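Long-range contacts in phosphoribosyl-aminoimidazole carboxylase (Aspergillus clavatus, PDB 3K5I), which catalyses the ATP-dependent carboxylation of 5-aminoimidazole ribonucleotide to N5-carboxyaminoimidazole ribonucleotide, a step of purine biosynthesis: residues 208-213 against 224-229; 252-257 against 281-286; 238-243 against 330-335. All blocks are in the same frame, centred on the assembly; numbering follows the deposited sequence.

Interaction 1. Residues 208-213 against 224-229; sequences MELAVI and YPTVET. With ADP (adenosine-5'-diphosphate), chain G.
Glu209 and Thr229 meet near one end of a buried antiparallel strand pair. Glu209 starts at CB, which lies 3.5 Å from Thr229 OG1. CG stands beside the backbone N, opposite the carbonyl carbon (chi1 -81°), and the chain then runs out extended. This carries CD past the threonine to the ribose of ADP. At the tip, OE1 accepts a hydrogen bond from ADP O2' at 3.1 Å and another from Gln231 NE2. Gln231 thus helps to position the carboxylate at the sugar. OE2 is modelled implausibly close to the other ribose hydroxyl, so its bonding is doubtful.

Backbone bonds join the two strands. Thr229 N donates to Glu209 O at 2.9 Å. Ala211 and Val227 form a hydrogen-bonded pair, with Val227 N to Ala211 O almost straight (177°). One water bridges Glu209 N and Thr229 O. Another bridges Ile213 N and Pro225 O, where the direct pairing lapses. Beyond it, Tyr224 N again donates to Ile213 O.

The side chains differ on the two faces. Ala211 CB packs on Thr229 CG2 and Val227 CG2, on the face that also carries Glu209. On the other face Leu210 CD2 touches Thr226 CG2 at 4.0 Å. The Met208 and Glu228 side chains cross at about a right angle, with Met208 SD 4.0 Å from Glu228 CG, while Arg244 holds the Glu228 carboxylate in a salt bridge. The segments belong to the beta hairpin of strands 206-216 and 221-232 in the ATP-grasp fold, with Glu209 at the nucleotide ribose.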
# COMPACT_ATOMS: atom_id res chain seq x y z
N MET A 208 12.12 -28.39 6.82
CA MET A 208 11.58 -27.08 6.44
C MET A 208 11.77 -26.11 7.57
O MET A 208 12.13 -26.48 8.69
CB MET A 208 10.19 -26.97 5.78
CG MET A 208 8.88 -27.21 6.53
SD MET A 208 7.26 -26.44 5.87
CE MET A 208 6.55 -27.60 4.69
N GLU A 209 11.54 -24.85 7.24
CA GLU A 209 11.65 -23.79 8.21
C GLU A 209 10.36 -23.05 8.29
O GLU A 209 9.66 -22.81 7.29
CB GLU A 209 12.70 -22.79 7.73
CG GLU A 209 14.06 -23.29 8.04
CD GLU A 209 15.11 -22.28 7.69
OE1 GLU A 209 15.43 -22.24 6.48
OE2 GLU A 209 15.65 -21.62 8.61
N LEU A 210 10.10 -22.62 9.51
CA LEU A 210 8.88 -21.88 9.74
C LEU A 210 9.07 -20.58 10.51
O LEU A 210 10.04 -20.35 11.22
CB LEU A 210 7.92 -22.77 10.52
CG LEU A 210 7.85 -24.19 9.95
CD1 LEU A 210 7.61 -25.15 11.09
CD2 LEU A 210 6.66 -24.31 8.99
N ALA A 211 8.08 -19.74 10.34
CA ALA A 211 8.09 -18.49 11.05
C ALA A 211 6.68 -18.07 11.50
O ALA A 211 5.72 -18.31 10.79
CB ALA A 211 8.74 -17.42 10.10
N VAL A 212 6.51 -17.44 12.67
CA VAL A 212 5.19 -16.92 13.11
C VAL A 212 5.44 -15.46 13.48
O VAL A 212 6.36 -15.15 14.27
CB VAL A 212 4.56 -17.66 14.40
CG1 VAL A 212 3.16 -16.97 14.93
CG2 VAL A 212 4.16 -19.09 13.93
N ILE A 213 4.62 -14.55 12.95
CA ILE A 213 4.71 -13.13 13.34
C ILE A 213 3.76 -12.95 14.59
O ILE A 213 2.55 -13.12 14.41
CB ILE A 213 4.14 -12.12 12.29
CG1 ILE A 213 5.07 -11.83 11.10
CG2 ILE A 213 3.89 -10.78 12.96
CD1 ILE A 213 6.61 -12.03 11.39
N TYR A 224 -0.09 -14.11 13.54
CA TYR A 224 -0.54 -14.41 12.20
C TYR A 224 -0.35 -15.89 11.97
O TYR A 224 0.28 -16.57 12.81
CB TYR A 224 0.23 -13.56 11.18
CG TYR A 224 -0.10 -12.05 11.20
CD1 TYR A 224 0.60 -11.19 12.05
CD2 TYR A 224 -1.01 -11.48 10.30
CE1 TYR A 224 0.37 -9.82 12.06
CE2 TYR A 224 -1.24 -10.09 10.29
CZ TYR A 224 -0.58 -9.26 11.15
OH TYR A 224 -0.85 -7.88 11.09
N PRO A 225 -0.86 -16.42 10.86
CA PRO A 225 -0.67 -17.86 10.66
C PRO A 225 0.82 -18.22 10.46
O PRO A 225 1.68 -17.38 10.16
CB PRO A 225 -1.42 -18.12 9.35
CG PRO A 225 -2.56 -17.14 9.40
CD PRO A 225 -1.87 -15.87 9.94
N THR A 226 1.14 -19.49 10.71
CA THR A 226 2.49 -20.00 10.55
C THR A 226 2.69 -20.05 9.03
O THR A 226 1.78 -20.44 8.24
CB THR A 226 2.53 -21.46 11.04
OG1 THR A 226 2.09 -21.55 12.40
CG2 THR A 226 3.90 -22.11 10.83
N VAL A 227 3.85 -19.57 8.61
CA VAL A 227 4.30 -19.54 7.21
C VAL A 227 5.56 -20.41 7.07
O VAL A 227 6.25 -20.80 8.05
CB VAL A 227 4.55 -18.15 6.61
CG1 VAL A 227 3.28 -17.29 6.67
CG2 VAL A 227 5.64 -17.56 7.33
N GLU A 228 5.81 -20.83 5.83
CA GLU A 228 6.92 -21.72 5.48
C GLU A 228 7.91 -20.83 4.78
O GLU A 228 7.52 -20.15 3.83
CB GLU A 228 6.35 -22.53 4.31
CG GLU A 228 7.45 -23.22 3.53
CD GLU A 228 6.84 -24.19 2.55
OE1 GLU A 228 5.60 -24.24 2.38
OE2 GLU A 228 7.61 -24.91 1.92
N THR A 229 9.16 -20.85 5.20
CA THR A 229 10.09 -19.98 4.53
C THR A 229 11.20 -20.76 3.88
O THR A 229 11.50 -21.88 4.29
CB THR A 229 10.77 -19.04 5.58
OG1 THR A 229 11.32 -19.77 6.69
CG2 THR A 229 9.69 -18.23 6.19
PB ADP G . 20.31 -14.19 10.38
O1B ADP G . 21.34 -13.46 9.60
O2B ADP G . 20.23 -13.21 11.53
O3B ADP G . 18.79 -14.47 10.16
PA ADP G . 20.03 -17.06 11.17
O1A ADP G . 18.57 -16.97 11.20
O2A ADP G . 20.51 -17.78 12.41
O3A ADP G . 20.73 -15.64 10.91
O5' ADP G . 20.27 -18.04 9.91
C5' ADP G . 19.62 -17.83 8.66
C4' ADP G . 19.25 -19.17 8.06
O4' ADP G . 20.45 -19.98 7.92
C3' ADP G . 18.36 -20.11 8.84
O3' ADP G . 17.04 -19.85 8.36
C2' ADP G . 18.70 -21.52 8.34
O2' ADP G . 18.44 -21.66 6.92
C1' ADP G . 20.20 -21.30 8.30
N9 ADP G . 20.73 -21.76 9.57
C8 ADP G . 20.89 -20.97 10.68
N7 ADP G . 21.24 -21.71 11.75
C5 ADP G . 21.36 -22.98 11.22
C6 ADP G . 21.83 -24.19 11.85
N6 ADP G . 22.16 -24.51 12.96
N1 ADP G . 21.82 -25.29 11.05
C2 ADP G . 21.50 -25.28 9.70
N3 ADP G . 21.18 -24.16 9.12
C4 ADP G . 21.09 -23.05 9.87
O HOH W 1 11.63 -24.75 4.27
O HOH W 2 11.97 -19.18 9.29
O HOH W 3 2.93 -15.13 10.22

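Interaction 2. Residues 252-257 against 281-286; sequences QKAQEL and DSIMLC
Lys253 NZ donates a weak hydrogen bond of 3.4 Å to the backbone O of Ile283. It links helix 248-263 to strand 283-289. The lysine comes off the helix with CG opposite the backbone N (chi1 -162°) and bends at chi2. Its chain slides past the Ile283 side chain, the two running in opposite directions. Lys253 CD lies 3.9 Å from Ile283 CB, so the aliphatic part of the lysine packs on the isoleucine before the ammonium reaches the strand. Lys253 itself is exposed.

Ile283 carries most of the contact from the strand. Its CD1 points at the helix backbone and stops 3.8 Å from Ala254 N. The same methyl lies 4.1 Å from Ala254 CB. The other branch, CG2, meets Leu257 CD2 at 3.7 Å, where the two side chains cross obliquely. One helical turn thus grips Ile283 between Lys253, Ala254 and Leu257. Ile250, one turn earlier on the helix, also touches it. Leu257 CD2 reaches on to the backbone between Met284 and Leu285.

Met275 of the neighbouring strand 269-278 touches both Leu257 and Ile283. The helix covers one face of the large antiparallel sheet, from strand 283-289 inward over strand 269-278. Further along the strand, Cys286 belongs to the ADP pocket.

The contact is mainly hydrophobic. Its one polar link is long and comes from an exposed lysine, so it probably adds little to the grip of the buried aliphatic groups.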
# COMPACT_ATOMS: atom_id res chain seq x y z
N GLN A 252 0.13 -25.75 15.10
CA GLN A 252 -0.11 -25.43 16.47
C GLN A 252 1.05 -25.38 17.43
O GLN A 252 1.19 -24.42 18.23
CB GLN A 252 -1.44 -26.02 16.94
CG GLN A 252 -1.96 -25.32 18.18
CD GLN A 252 -2.84 -26.22 19.03
OE1 GLN A 252 -4.04 -25.97 19.19
NE2 GLN A 252 -2.24 -27.26 19.58
N LYS A 253 1.87 -26.42 17.32
CA LYS A 253 3.02 -26.49 18.20
C LYS A 253 3.87 -25.27 17.86
O LYS A 253 4.47 -24.66 18.73
CB LYS A 253 3.82 -27.79 18.06
CG LYS A 253 4.73 -28.00 19.28
CD LYS A 253 6.25 -27.97 18.97
CE LYS A 253 7.16 -28.10 20.22
NZ LYS A 253 8.57 -28.67 20.09
N ALA A 254 3.93 -24.93 16.58
CA ALA A 254 4.67 -23.79 16.08
C ALA A 254 4.19 -22.50 16.78
O ALA A 254 4.95 -21.70 17.34
CB ALA A 254 4.34 -23.72 14.61
N GLN A 255 2.88 -22.27 16.73
CA GLN A 255 2.29 -21.09 17.34
C GLN A 255 2.55 -20.88 18.85
O GLN A 255 2.82 -19.76 19.31
CB GLN A 255 0.81 -21.11 16.99
CG GLN A 255 0.56 -21.02 15.49
CD GLN A 255 0.35 -19.58 15.07
OE1 GLN A 255 -0.23 -18.78 15.79
NE2 GLN A 255 0.92 -19.20 13.95
N GLU A 256 2.44 -21.98 19.60
CA GLU A 256 2.67 -22.06 21.05
C GLU A 256 4.12 -21.74 21.30
O GLU A 256 4.54 -20.90 22.11
CB GLU A 256 2.51 -23.51 21.49
CG GLU A 256 1.02 -23.81 21.48
CD GLU A 256 0.59 -25.26 21.67
OE1 GLU A 256 -0.64 -25.43 21.75
OE2 GLU A 256 1.42 -26.20 21.76
N LEU A 257 4.91 -22.42 20.51
CA LEU A 257 6.34 -22.21 20.63
C LEU A 257 6.68 -20.73 20.49
O LEU A 257 7.38 -20.16 21.33
CB LEU A 257 7.00 -23.01 19.51
CG LEU A 257 8.49 -22.70 19.60
CD1 LEU A 257 9.04 -22.68 21.05
CD2 LEU A 257 9.27 -23.66 18.68
N ASP A 281 9.41 -34.20 13.08
CA ASP A 281 8.18 -33.43 13.25
C ASP A 281 8.14 -32.60 14.53
O ASP A 281 7.12 -31.98 14.85
CB ASP A 281 6.89 -34.20 12.97
CG ASP A 281 6.49 -34.12 11.52
OD1 ASP A 281 7.25 -33.42 10.82
OD2 ASP A 281 5.48 -34.73 11.08
N SER A 282 9.26 -32.60 15.25
CA SER A 282 9.31 -31.81 16.48
C SER A 282 9.82 -30.41 16.07
O SER A 282 10.31 -30.17 14.96
CB SER A 282 10.28 -32.46 17.45
OG SER A 282 11.55 -32.27 16.89
N ILE A 283 9.72 -29.45 16.98
CA ILE A 283 10.14 -28.10 16.65
C ILE A 283 11.23 -27.44 17.44
O ILE A 283 11.41 -27.59 18.66
CB ILE A 283 8.96 -27.15 16.35
CG1 ILE A 283 8.02 -27.82 15.35
CG2 ILE A 283 9.43 -25.88 15.67
CD1 ILE A 283 6.65 -27.10 15.18
N MET A 284 11.95 -26.66 16.66
CA MET A 284 13.07 -25.92 17.19
C MET A 284 12.95 -24.45 16.81
O MET A 284 12.45 -24.03 15.76
CB MET A 284 14.34 -26.53 16.63
CG MET A 284 15.58 -26.24 17.41
SD MET A 284 16.45 -27.83 17.62
CE MET A 284 17.90 -27.51 16.75
N LEU A 285 13.42 -23.66 17.74
CA LEU A 285 13.39 -22.24 17.49
C LEU A 285 14.71 -22.01 16.75
O LEU A 285 15.68 -22.75 16.99
CB LEU A 285 13.32 -21.50 18.83
CG LEU A 285 13.42 -20.00 18.56
CD1 LEU A 285 12.34 -19.15 19.26
CD2 LEU A 285 14.81 -19.65 19.00
N CYS A 286 14.73 -21.09 15.79
CA CYS A 286 15.94 -20.78 15.03
C CYS A 286 16.41 -19.43 15.58
O CYS A 286 17.58 -19.23 15.83
CB CYS A 286 15.70 -20.63 13.53
SG CYS A 286 17.26 -20.02 12.79

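Interaction 3. Residues 238-243 against 330-335; sequences LVYAPA and PSIMLN
Leu238 CD2 and Leu334 CD1 press together at 3.3 Å, closer than usual for two methyl groups. The same CD2 also meets Ile332 CG2, at 4.0 Å. Next to them Tyr240 turns its ring toward Ile332. The isoleucine CG2 lies over one face of the ring, 4.2 Å from the centroid and 22° off the normal, a CH-pi contact. Ile332 CG1 approaches Tyr240 CD2 at 3.7 Å. Met384, from helix 384-399, touches both Tyr240 and Ile332. Arg244 makes a cation-pi contact with the ring.

Strands 235-241 and 331-337 are antiparallel neighbours in the large sheet. They join the ATP-grasp sequence range to that of the C-terminal domain. Val239 and Met333 form a hydrogen-bonded pair, with Val239 N to Met333 O at 2.6 Å and Met333 N to Val239 O at 2.8 Å. Beside it, Met333 bends at chi2 and chi3, and its CE reaches Val239 CG2 at 3.8 Å.

Between the two segments, side-chain packing is thinner at the other end, where Tyr298 touches both Ala241 and Ser331. These two pair through two backbone bonds, but their short side chains bring little apolar contact. Beyond them Pro242, after a cis peptide bond, and Pro330 are partly exposed.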
# COMPACT_ATOMS: atom_id res chain seq x y z
N LEU A 238 12.07 -17.22 -0.22
CA LEU A 238 10.63 -17.27 -0.44
C LEU A 238 9.89 -17.46 0.86
O LEU A 238 10.45 -18.02 1.82
CB LEU A 238 10.21 -18.58 -1.13
CG LEU A 238 10.84 -18.59 -2.51
CD1 LEU A 238 11.03 -20.03 -3.08
CD2 LEU A 238 9.81 -17.76 -3.25
N VAL A 239 8.63 -17.02 0.81
CA VAL A 239 7.69 -17.20 1.92
C VAL A 239 6.36 -17.71 1.32
O VAL A 239 5.91 -17.10 0.37
CB VAL A 239 7.52 -15.96 2.84
CG1 VAL A 239 6.43 -16.23 3.91
CG2 VAL A 239 8.87 -15.59 3.54
N TYR A 240 5.77 -18.80 1.84
CA TYR A 240 4.46 -19.35 1.39
C TYR A 240 3.53 -19.18 2.57
O TYR A 240 3.72 -19.68 3.68
CB TYR A 240 4.51 -20.84 1.04
CG TYR A 240 5.48 -21.13 -0.06
CD1 TYR A 240 6.86 -21.12 0.18
CD2 TYR A 240 5.03 -21.33 -1.36
CE1 TYR A 240 7.76 -21.35 -0.83
CE2 TYR A 240 5.96 -21.56 -2.39
CZ TYR A 240 7.30 -21.60 -2.12
OH TYR A 240 8.11 -21.84 -3.20
N ALA A 241 2.47 -18.44 2.34
CA ALA A 241 1.61 -18.18 3.47
C ALA A 241 0.17 -18.54 3.13
O ALA A 241 -0.37 -18.05 2.16
CB ALA A 241 1.83 -16.66 3.83
N PRO A 242 -0.45 -19.42 3.91
CA PRO A 242 0.15 -20.04 5.09
C PRO A 242 1.07 -21.17 4.61
O PRO A 242 1.05 -21.44 3.41
CB PRO A 242 -1.08 -20.62 5.80
CG PRO A 242 -1.96 -21.01 4.62
CD PRO A 242 -1.66 -20.13 3.47
N ALA A 243 1.81 -21.80 5.54
CA ALA A 243 2.78 -22.88 5.30
C ALA A 243 2.08 -24.09 4.65
O ALA A 243 0.99 -24.51 5.09
CB ALA A 243 3.27 -23.38 6.61
N PRO A 330 -4.34 -17.25 -0.33
CA PRO A 330 -2.95 -17.74 -0.33
C PRO A 330 -1.97 -16.81 -1.05
O PRO A 330 -2.32 -16.12 -2.03
CB PRO A 330 -3.01 -19.15 -0.98
CG PRO A 330 -4.47 -19.58 -0.75
CD PRO A 330 -5.34 -18.34 -0.40
N SER A 331 -0.72 -16.82 -0.59
CA SER A 331 0.30 -15.99 -1.21
C SER A 331 1.74 -16.46 -1.06
O SER A 331 2.10 -17.32 -0.26
CB SER A 331 0.09 -14.49 -0.99
OG SER A 331 0.07 -14.13 0.38
N ILE A 332 2.56 -15.91 -1.93
CA ILE A 332 3.96 -16.29 -1.91
C ILE A 332 4.78 -14.99 -2.02
O ILE A 332 4.47 -14.13 -2.86
CB ILE A 332 4.31 -17.22 -3.17
CG1 ILE A 332 3.50 -18.51 -3.11
CG2 ILE A 332 5.78 -17.77 -3.14
CD1 ILE A 332 3.49 -19.23 -4.44
N MET A 333 5.81 -14.83 -1.19
CA MET A 333 6.64 -13.62 -1.32
C MET A 333 8.00 -14.19 -1.69
O MET A 333 8.47 -15.19 -1.09
CB MET A 333 6.72 -12.81 -0.01
CG MET A 333 7.68 -11.56 0.03
SD MET A 333 8.79 -11.70 1.48
CE MET A 333 9.86 -12.95 1.02
N LEU A 334 8.57 -13.51 -2.68
CA LEU A 334 9.91 -13.80 -3.19
C LEU A 334 10.81 -12.57 -2.91
O LEU A 334 10.40 -11.43 -3.13
CB LEU A 334 9.84 -14.07 -4.70
CG LEU A 334 11.22 -14.36 -5.33
CD1 LEU A 334 11.72 -15.78 -5.16
CD2 LEU A 334 11.06 -14.14 -6.78
N ASN A 335 12.01 -12.74 -2.37
CA ASN A 335 12.84 -11.56 -2.11
C ASN A 335 13.56 -11.27 -3.39
O ASN A 335 13.77 -12.22 -4.11
CB ASN A 335 13.93 -11.86 -1.05
CG ASN A 335 13.49 -11.43 0.34
OD1 ASN A 335 12.55 -10.63 0.48
ND2 ASN A 335 14.13 -11.98 1.37

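Interactions 1 and 3 are strand pairings of the same large antiparallel sheet. They adjoin: strands 221-232 and 235-241 are neighbours, and Glu228 O probably accepts a hydrogen bond from Tyr240 N. Interaction 2 instead sets a helix against the outer strand 283-289. It meets interaction 1 through Gln255, whose NE2 probably bonds Tyr224 O and Thr226 OG1. Interactions 2 and 3 do not touch. Main-chain bonds run through 1 and 3, with apolar packing beside them; 2 rests almost wholly on aliphatic packing. Interaction 1 is buried and carries a ligand-binding acid. Interaction 2 has a buried centre and an exposed lysine. Interaction 3, also largely buried, pairs a strand of the ATP-grasp range with one of the C-terminal domain range.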